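PDB 2E47: time interval measuring enzyme TIME from Bombyx mori, which probably converts superoxide into hydrogen peroxide and oxygen as a Cu-Zn superoxide dismutase, with one copper and one zinc ion per subunit. Local coordinates for residues Asp30-Val35 with Val104-Ser109; His50-Gly55 with Val122-Ala127; Leu88-Phe93 with Asp128-Ser133. One frame throughout, in Å; residues are numbered along the deposited sequence.

Contact 1: Asp30-Val35 with Val104-Ser109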
loop_
_atom_site.group_PDB
_atom_site.type_symbol
_atom_site.label_atom_id
_atom_site.label_comp_id
_atom_site.label_asym_id
_atom_site.label_seq_id
_atom_site.Cartn_x
_atom_site.Cartn_y
_atom_site.Cartn_z
ATOM N N ASP A 30 8.397 16.236 -17.610
ATOM C CA ASP A 30 7.281 15.993 -18.512
ATOM C C ASP A 30 6.325 14.896 -18.058
ATOM O O ASP A 30 5.634 14.276 -18.857
ATOM C CB ASP A 30 7.794 15.855 -19.957
ATOM C CG ASP A 30 8.689 17.090 -20.389
ATOM O OD1 ASP A 30 8.196 18.261 -20.362
ATOM O OD2 ASP A 30 9.891 16.899 -20.740
ATOM N N GLY A 31 6.268 14.687 -16.742
ATOM C CA GLY A 31 5.262 13.779 -16.153
ATOM C C GLY A 31 5.614 12.288 -16.211
ATOM O O GLY A 31 4.792 11.443 -15.888
ATOM N N LYS A 32 6.820 11.947 -16.602
ATOM C CA LYS A 32 7.217 10.515 -16.572
ATOM C C LYS A 32 7.641 10.079 -15.167
ATOM O O LYS A 32 7.873 10.926 -14.308
ATOM C CB LYS A 32 8.350 10.252 -17.570
ATOM C CG LYS A 32 7.945 10.505 -19.044
ATOM C CD LYS A 32 9.185 10.887 -19.820
ATOM C CE LYS A 32 9.306 10.114 -21.127
ATOM N NZ LYS A 32 8.178 10.381 -22.080
ATOM N N VAL A 33 7.824 8.778 -14.967
ATOM C CA VAL A 33 8.142 8.300 -13.623
ATOM C C VAL A 33 9.459 7.551 -13.633
ATOM O O VAL A 33 9.652 6.650 -14.442
ATOM C CB VAL A 33 6.935 7.520 -13.000
ATOM C CG1 VAL A 33 7.285 6.792 -11.636
ATOM C CG2 VAL A 33 5.730 8.512 -12.800
ATOM N N HIS A 34 10.393 7.960 -12.761
ATOM C CA HIS A 34 11.633 7.231 -12.623
ATOM C C HIS A 34 11.372 6.171 -11.569
ATOM O O HIS A 34 11.058 6.482 -10.390
ATOM C CB HIS A 34 12.744 8.192 -12.185
ATOM C CG HIS A 34 14.109 7.613 -12.271
ATOM N ND1 HIS A 34 15.210 8.220 -11.694
ATOM C CD2 HIS A 34 14.575 6.506 -12.893
ATOM C CE1 HIS A 34 16.290 7.494 -11.941
ATOM N NE2 HIS A 34 15.932 6.451 -12.674
ATOM N N VAL A 35 11.523 4.916 -11.970
ATOM C CA VAL A 35 11.420 3.729 -11.092
ATOM C C VAL A 35 12.801 3.204 -10.746
ATOM O O VAL A 35 13.587 2.910 -11.623
ATOM C CB VAL A 35 10.623 2.621 -11.858
ATOM C CG1 VAL A 35 10.334 1.361 -11.000
ATOM C CG2 VAL A 35 9.294 3.206 -12.426
ATOM N N VAL A 104 12.860 4.635 -16.711
ATOM C CA VAL A 104 11.926 5.711 -16.776
ATOM C C VAL A 104 10.732 5.180 -17.562
ATOM O O VAL A 104 10.930 4.567 -18.591
ATOM C CB VAL A 104 12.554 6.908 -17.464
ATOM C CG1 VAL A 104 11.521 7.979 -17.711
ATOM C CG2 VAL A 104 13.730 7.439 -16.560
ATOM N N ASP A 105 9.513 5.399 -17.067
ATOM C CA ASP A 105 8.314 4.921 -17.738
ATOM C C ASP A 105 7.390 6.104 -18.080
ATOM O O ASP A 105 7.148 6.981 -17.266
ATOM C CB ASP A 105 7.567 3.920 -16.871
ATOM C CG ASP A 105 6.474 3.149 -17.657
ATOM O OD1 ASP A 105 5.293 3.571 -17.626
ATOM O OD2 ASP A 105 6.790 2.117 -18.332
ATOM N N ASP A 106 6.853 6.121 -19.292
ATOM C CA ASP A 106 5.973 7.247 -19.701
ATOM C C ASP A 106 4.485 6.911 -19.685
ATOM O O ASP A 106 3.702 7.717 -20.159
ATOM C CB ASP A 106 6.356 7.774 -21.099
ATOM C CG ASP A 106 6.421 6.654 -22.152
ATOM O OD1 ASP A 106 6.224 5.468 -21.768
ATOM O OD2 ASP A 106 6.651 6.954 -23.356
ATOM N N GLN A 107 4.073 5.767 -19.137
ATOM C CA GLN A 107 2.635 5.492 -19.012
ATOM C C GLN A 107 2.090 5.657 -17.566
ATOM O O GLN A 107 1.020 6.238 -17.360
ATOM C CB GLN A 107 2.351 4.060 -19.513
ATOM C CG GLN A 107 1.342 3.920 -20.608
ATOM C CD GLN A 107 1.733 4.784 -21.743
ATOM O OE1 GLN A 107 2.832 4.657 -22.262
ATOM N NE2 GLN A 107 0.885 5.737 -22.083
ATOM N N ILE A 108 2.801 5.114 -16.575
ATOM C CA ILE A 108 2.397 5.247 -15.196
ATOM C C ILE A 108 2.498 6.711 -14.706
ATOM O O ILE A 108 3.316 7.488 -15.192
ATOM C CB ILE A 108 3.230 4.311 -14.251
ATOM C CG1 ILE A 108 4.734 4.599 -14.334
ATOM C CG2 ILE A 108 2.962 2.780 -14.572
ATOM C CD1 ILE A 108 5.632 3.819 -13.261
ATOM N N SER A 109 1.733 7.028 -13.689
ATOM C CA SER A 109 1.781 8.315 -13.073
ATOM C C SER A 109 1.506 8.106 -11.557
ATOM O O SER A 109 1.014 7.048 -11.101
ATOM C CB SER A 109 0.683 9.210 -13.662
ATOM O OG SER A 109 0.789 10.554 -13.194
#
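V33 and D105 form an antiparallel hydrogen-bonded pair between strands 33-40 and 98-105 of the Greek-key beta barrel of the Cu-Zn superoxide dismutases. V33 N gives its hydrogen to D105 O at 3.0 Å, and D105 N returns one to V33 O at 2.9 Å. H34 and V104 follow as a non-hydrogen-bonded pair, with V104 CG2 set against H34 CD2. On the face of V33, branched and apolar side chains suit the buried setting: I108 crosses V33 at about a right angle and rests its CD1 3.8 Å from V33 CG1. I108 CG1 lies between its backbone N and carbonyl carbon (chi1 59°), which directs CD1 toward V33 and V35 CG2. K32 and D106 run side by side where the strands part, and K32 NZ stands 3.3 Å from D106 CB but 4.0 Å from D106 OD2, a long salt bridge. With an alanine at position K32, the D106 carboxylate would probably lose its cationic neighbour, and D106 CB its aliphatic cover. Further out, F25 and L88 pack against I108, while R83 forms a salt bridge with D105 OD2. The other oxygen makes the aspartate fit the bend after the strand: D105 OD1 closes an Asx turn with Q107 N, met from above the carboxylate plane, and takes I108 N at 3.1 Å nearly along its own C-O bond.

Contact 2: His50-Gly55 with Val122-Ala127. With CU (copper (II) ion), chain E.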
loop_
_atom_site.group_PDB
_atom_site.type_symbol
_atom_site.label_atom_id
_atom_site.label_comp_id
_atom_site.label_asym_id
_atom_site.label_seq_id
_atom_site.Cartn_x
_atom_site.Cartn_y
_atom_site.Cartn_z
ATOM N N HIS A 50 5.238 -6.048 -12.990
ATOM C CA HIS A 50 4.111 -5.229 -13.471
ATOM C C HIS A 50 3.387 -4.524 -12.336
ATOM O O HIS A 50 3.451 -5.011 -11.233
ATOM C CB HIS A 50 3.076 -6.102 -14.156
ATOM C CG HIS A 50 3.660 -7.187 -15.007
ATOM N ND1 HIS A 50 3.308 -8.514 -14.851
ATOM C CD2 HIS A 50 4.564 -7.137 -16.031
ATOM C CE1 HIS A 50 3.976 -9.233 -15.740
ATOM N NE2 HIS A 50 4.736 -8.426 -16.477
ATOM N N VAL A 51 2.629 -3.460 -12.632
ATOM C CA VAL A 51 1.683 -2.876 -11.686
ATOM C C VAL A 51 0.357 -3.564 -11.940
ATOM O O VAL A 51 -0.210 -3.512 -13.104
ATOM C CB VAL A 51 1.548 -1.369 -11.903
ATOM C CG1 VAL A 51 0.497 -0.760 -10.960
ATOM C CG2 VAL A 51 2.959 -0.660 -11.703
ATOM N N HIS A 52 -0.157 -4.224 -10.912
ATOM C CA HIS A 52 -1.427 -4.899 -11.055
ATOM C C HIS A 52 -2.528 -3.945 -10.514
ATOM O O HIS A 52 -2.262 -2.946 -9.835
ATOM C CB HIS A 52 -1.380 -6.281 -10.369
ATOM C CG HIS A 52 -0.626 -7.334 -11.143
ATOM N ND1 HIS A 52 -1.082 -8.623 -11.270
ATOM C CD2 HIS A 52 0.554 -7.305 -11.797
ATOM C CE1 HIS A 52 -0.212 -9.340 -11.954
ATOM N NE2 HIS A 52 0.788 -8.556 -12.308
ATOM N N GLU A 53 -3.770 -4.206 -10.884
ATOM C CA GLU A 53 -4.813 -3.233 -10.707
ATOM C C GLU A 53 -5.158 -2.969 -9.220
ATOM O O GLU A 53 -5.406 -1.840 -8.841
ATOM C CB GLU A 53 -6.063 -3.706 -11.468
ATOM C CG GLU A 53 -7.200 -2.756 -11.261
ATOM C CD GLU A 53 -8.535 -3.254 -11.832
ATOM O OE1 GLU A 53 -9.452 -2.399 -11.991
ATOM O OE2 GLU A 53 -8.659 -4.470 -12.106
ATOM N N LYS A 54 -5.213 -4.000 -8.389
ATOM C CA LYS A 54 -5.702 -3.791 -7.040
ATOM C C LYS A 54 -4.527 -3.902 -6.036
ATOM O O LYS A 54 -3.609 -4.737 -6.213
ATOM C CB LYS A 54 -6.677 -4.902 -6.715
ATOM C CG LYS A 54 -8.006 -4.931 -7.533
ATOM C CD LYS A 54 -8.470 -3.551 -7.773
ATOM C CE LYS A 54 -9.859 -3.525 -8.455
ATOM N NZ LYS A 54 -10.475 -2.138 -8.368
ATOM N N GLY A 55 -4.583 -3.137 -4.965
ATOM C CA GLY A 55 -3.534 -3.185 -3.897
ATOM C C GLY A 55 -4.075 -3.984 -2.743
ATOM O O GLY A 55 -3.964 -3.611 -1.579
ATOM N N VAL A 122 4.032 -6.426 -8.810
ATOM C CA VAL A 122 4.084 -7.881 -8.722
ATOM C C VAL A 122 5.279 -8.390 -9.519
ATOM O O VAL A 122 5.447 -8.029 -10.709
ATOM C CB VAL A 122 2.867 -8.600 -9.272
ATOM C CG1 VAL A 122 3.060 -10.147 -9.121
ATOM C CG2 VAL A 122 1.619 -8.142 -8.517
ATOM N N LEU A 123 6.108 -9.195 -8.853
ATOM C CA LEU A 123 7.258 -9.839 -9.509
ATOM C C LEU A 123 6.855 -11.243 -9.805
ATOM O O LEU A 123 6.402 -11.968 -8.883
ATOM C CB LEU A 123 8.428 -9.915 -8.533
ATOM C CG LEU A 123 9.745 -10.574 -8.930
ATOM C CD1 LEU A 123 10.405 -9.854 -10.069
ATOM C CD2 LEU A 123 10.661 -10.517 -7.706
ATOM N N HIS A 124 7.168 -11.688 -11.017
ATOM C CA HIS A 124 6.691 -12.966 -11.494
ATOM C C HIS A 124 7.777 -13.984 -11.584
ATOM O O HIS A 124 8.980 -13.637 -11.574
ATOM C CB HIS A 124 6.098 -12.734 -12.910
ATOM C CG HIS A 124 4.847 -11.945 -12.883
ATOM N ND1 HIS A 124 3.628 -12.520 -12.612
ATOM C CD2 HIS A 124 4.619 -10.630 -13.081
ATOM C CE1 HIS A 124 2.696 -11.584 -12.670
ATOM N NE2 HIS A 124 3.262 -10.430 -12.978
ATOM N N GLU A 125 7.364 -15.244 -11.715
ATOM C CA GLU A 125 8.277 -16.353 -11.698
ATOM C C GLU A 125 9.066 -16.526 -12.997
ATOM O O GLU A 125 10.121 -17.132 -13.002
ATOM C CB GLU A 125 7.527 -17.654 -11.306
ATOM C CG GLU A 125 7.083 -18.570 -12.440
ATOM C CD GLU A 125 5.880 -19.513 -12.017
ATOM O OE1 GLU A 125 5.789 -19.854 -10.793
ATOM O OE2 GLU A 125 5.054 -19.905 -12.891
ATOM N N LYS A 126 8.563 -15.980 -14.099
ATOM C CA LYS A 126 9.331 -15.983 -15.362
ATOM C C LYS A 126 9.236 -14.733 -16.146
ATOM O O LYS A 126 8.488 -13.803 -15.788
ATOM C CB LYS A 126 8.995 -17.163 -16.252
ATOM C CG LYS A 126 7.551 -17.409 -16.564
ATOM C CD LYS A 126 7.440 -18.898 -16.817
ATOM C CE LYS A 126 6.200 -19.245 -17.700
ATOM N NZ LYS A 126 6.496 -20.333 -18.712
ATOM N N ALA A 127 9.969 -14.740 -17.240
ATOM C CA ALA A 127 10.087 -13.571 -18.096
ATOM C C ALA A 127 8.758 -13.188 -18.746
ATOM O O ALA A 127 7.941 -14.030 -19.070
ATOM C CB ALA A 127 11.147 -13.808 -19.178
HETATM CU CU CU E . 1.723 -9.407 -13.932
#
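H50 and V122 form an antiparallel hydrogen-bonded pair, H50 N to V122 O at 3.0 Å and V122 N to H50 O at 2.9 Å, yet the segments 50-52 and 122-124 of strands 45-52 and 120-124 are inclined at 126°, well away from strict antiparallel. From this frame three imidazoles converge on the copper ion. H50 binds it through ND1 at 2.0 Å, the nitrogen next to CG, while H52 and H124 each use the more remote NE2 at 2.1 Å. Histidine suits these positions because one nitrogen can hold the metal while the other takes a second partner. The site belongs to the Greek-key barrel of the Cu-Zn superoxide dismutases, and H67, which also binds zinc, completes the copper's four histidines. Sharing a metal explains why H50 ND1 and H124 NE2 lie only 2.7 Å apart without a hydrogen bond. Their rings meet rim to rim with planes at 45°; H52 brings NE2 to the edge of the H124 ring, in its plane. V122 wedges a methyl against each of two ligands. Its CG2 sits over one face of H52, 3.6 Å from the ring centroid and 16° off the normal, a CH-pi contact. With CG1 anti to the backbone N, the other methyl comes over a face of H124, offset toward the rim. Among the second shell, H50 NE2 hydrogen-bonds to D128 OD1, G65 O accepts from H52 ND1, which helps fix the turn of that imidazole, and H124 ND1 has weak bonds to G145 O and G146 O.

Contact 3: Leu88-Phe93 with Asp128-Ser133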
loop_
_atom_site.group_PDB
_atom_site.type_symbol
_atom_site.label_atom_id
_atom_site.label_comp_id
_atom_site.label_asym_id
_atom_site.label_seq_id
_atom_site.Cartn_x
_atom_site.Cartn_y
_atom_site.Cartn_z
ATOM N N LEU A 88 5.595 -2.823 -16.969
ATOM C CA LEU A 88 6.927 -2.184 -16.812
ATOM C C LEU A 88 7.975 -3.038 -17.446
ATOM O O LEU A 88 9.112 -2.604 -17.529
ATOM C CB LEU A 88 7.320 -1.933 -15.342
ATOM C CG LEU A 88 6.347 -1.029 -14.562
ATOM C CD1 LEU A 88 6.508 -1.190 -13.033
ATOM C CD2 LEU A 88 6.472 0.443 -14.972
ATOM N N GLY A 89 7.654 -4.258 -17.863
ATOM C CA GLY A 89 8.672 -5.070 -18.511
ATOM C C GLY A 89 9.218 -6.205 -17.629
ATOM O O GLY A 89 8.443 -6.816 -16.904
ATOM N N ASN A 90 10.500 -6.514 -17.766
ATOM C CA ASN A 90 11.174 -7.558 -16.987
ATOM C C ASN A 90 12.239 -6.884 -16.198
ATOM O O ASN A 90 12.797 -5.879 -16.687
ATOM C CB ASN A 90 11.896 -8.550 -17.936
ATOM C CG ASN A 90 10.922 -9.478 -18.677
ATOM O OD1 ASN A 90 10.898 -9.538 -19.913
ATOM N ND2 ASN A 90 10.167 -10.223 -17.936
ATOM N N VAL A 91 12.572 -7.425 -15.024
ATOM C CA VAL A 91 13.752 -6.975 -14.286
ATOM C C VAL A 91 14.823 -8.046 -14.390
ATOM O O VAL A 91 14.508 -9.215 -14.420
ATOM C CB VAL A 91 13.475 -6.642 -12.770
ATOM C CG1 VAL A 91 12.495 -5.517 -12.680
ATOM C CG2 VAL A 91 12.907 -7.785 -12.032
ATOM N N VAL A 92 16.088 -7.631 -14.426
ATOM C CA VAL A 92 17.179 -8.566 -14.606
ATOM C C VAL A 92 17.968 -8.815 -13.338
ATOM O O VAL A 92 18.362 -7.852 -12.686
ATOM C CB VAL A 92 18.136 -8.011 -15.644
ATOM C CG1 VAL A 92 19.353 -8.957 -15.758
ATOM C CG2 VAL A 92 17.350 -7.768 -17.029
ATOM N N PHE A 93 18.175 -10.086 -12.986
ATOM C CA PHE A 93 19.004 -10.468 -11.839
ATOM C C PHE A 93 20.409 -10.848 -12.288
ATOM O O PHE A 93 20.575 -11.413 -13.365
ATOM C CB PHE A 93 18.362 -11.631 -11.063
ATOM C CG PHE A 93 17.218 -11.190 -10.235
ATOM C CD1 PHE A 93 17.369 -11.009 -8.872
ATOM C CD2 PHE A 93 15.979 -10.872 -10.846
ATOM C CE1 PHE A 93 16.339 -10.545 -8.118
ATOM C CE2 PHE A 93 14.907 -10.457 -10.083
ATOM C CZ PHE A 93 15.088 -10.296 -8.706
ATOM N N ASP A 128 8.550 -11.904 -18.915
ATOM C CA ASP A 128 7.427 -11.384 -19.702
ATOM C C ASP A 128 7.817 -11.521 -21.193
ATOM O O ASP A 128 8.877 -11.034 -21.573
ATOM C CB ASP A 128 7.324 -9.900 -19.344
ATOM C CG ASP A 128 6.082 -9.200 -19.924
ATOM O OD1 ASP A 128 5.686 -8.187 -19.290
ATOM O OD2 ASP A 128 5.531 -9.615 -20.985
ATOM N N ASP A 129 6.954 -12.121 -22.030
ATOM C CA ASP A 129 7.277 -12.321 -23.468
ATOM C C ASP A 129 6.699 -11.177 -24.344
ATOM O O ASP A 129 6.723 -11.211 -25.591
ATOM C CB ASP A 129 6.763 -13.699 -23.911
ATOM C CG ASP A 129 5.218 -13.760 -24.008
ATOM O OD1 ASP A 129 4.692 -14.899 -24.095
ATOM O OD2 ASP A 129 4.516 -12.695 -23.980
ATOM N N TYR A 130 6.177 -10.168 -23.657
ATOM C CA TYR A 130 5.777 -8.870 -24.196
ATOM C C TYR A 130 4.599 -8.986 -25.148
ATOM O O TYR A 130 4.376 -8.081 -25.960
ATOM C CB TYR A 130 6.918 -8.117 -24.844
ATOM C CG TYR A 130 8.180 -7.965 -24.054
ATOM C CD1 TYR A 130 8.190 -7.318 -22.794
ATOM C CD2 TYR A 130 9.404 -8.444 -24.577
ATOM C CE1 TYR A 130 9.397 -7.152 -22.066
ATOM C CE2 TYR A 130 10.573 -8.339 -23.849
ATOM C CZ TYR A 130 10.574 -7.670 -22.605
ATOM O OH TYR A 130 11.771 -7.533 -21.928
ATOM N N GLY A 131 3.824 -10.065 -25.021
ATOM C CA GLY A 131 2.648 -10.300 -25.877
ATOM C C GLY A 131 3.004 -10.738 -27.310
ATOM O O GLY A 131 2.182 -10.679 -28.189
ATOM N N LYS A 132 4.231 -11.190 -27.530
ATOM C CA LYS A 132 4.758 -11.432 -28.877
ATOM C C LYS A 132 4.820 -12.922 -29.233
ATOM O O LYS A 132 5.148 -13.307 -30.392
ATOM C CB LYS A 132 6.145 -10.826 -29.012
ATOM C CG LYS A 132 6.152 -9.360 -28.782
ATOM C CD LYS A 132 7.565 -8.822 -28.768
ATOM C CE LYS A 132 7.514 -7.270 -28.689
ATOM N NZ LYS A 132 8.592 -6.809 -27.794
ATOM N N SER A 133 4.494 -13.767 -28.258
ATOM C CA SER A 133 4.482 -15.184 -28.524
ATOM C C SER A 133 3.076 -15.710 -28.866
ATOM O O SER A 133 2.083 -14.984 -28.902
ATOM C CB SER A 133 5.046 -15.952 -27.327
ATOM O OG SER A 133 3.962 -16.287 -26.491
HETATM O O HOH W 1 11.788 -5.202 -20.491
#
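Residues 128-133, in the loop that follows strand 120-124 (the electrostatic loop of this family), fold back on the start of strand 87-93, where G89 and N90 meet D128 and Y130. Y130 lays its ring edge to G89, CE1 being 4.2 Å from G89 CA. Glycine suits that spot, since at its backbone angles (phi 106°) a CB would be jammed against the carbonyl oxygen of L88. The amide of N90 reaches the backbone of D128 and the phenol of Y130, although which of its two ends faces which partner is doubtful. One water joins the segments, accepting from N90 N at 3.3 Å and lying 2.7 Å from Y130 OH. Inside the loop, D128 O sits 3.7 Å above the Y130 ring plane, over its centre. D128 OD2 takes Y130 N at 2.8 Å, closing an Asx turn on the anti side but 33° out of the carboxylate plane. A type I' turn from D129 to K132 overlaps it; D129 steadies it by accepting G131 N on OD2 and the S133 hydroxyl on OD1. D128 swings its carboxylate inward with CG anti to the backbone N (chi1 -172°). A carboxylate hydrogen-bonded at once through OD2 to H75 NE2, a zinc ligand, and through OD1 to H50, a copper ligand, is likely to hold both imidazoles against rotation and to couple the loop's position to the two metals.

How the contacts relate
Contacts 2 and 3 are neighbours, their centres 11 Å apart, and meet at the metals: D128 OD1 lies 3.0 Å from H50 NE2, so the loop of contact 3 reaches the copper site of contact 2 through one carboxylate. The D128 side chain is about 6 Å from the zinc ion and about 7 Å from the copper ion. Contact 1 stands farther off, about 18 Å between centres from either, and its I108 side chain is about 11 Å from zinc. L88 connects all three inside the barrel: its CD2 packs 3.9 Å from I108 CD1, and its CD1 lies 3.8 Å from V51 CG2. Along the chain the segments of the contacts alternate.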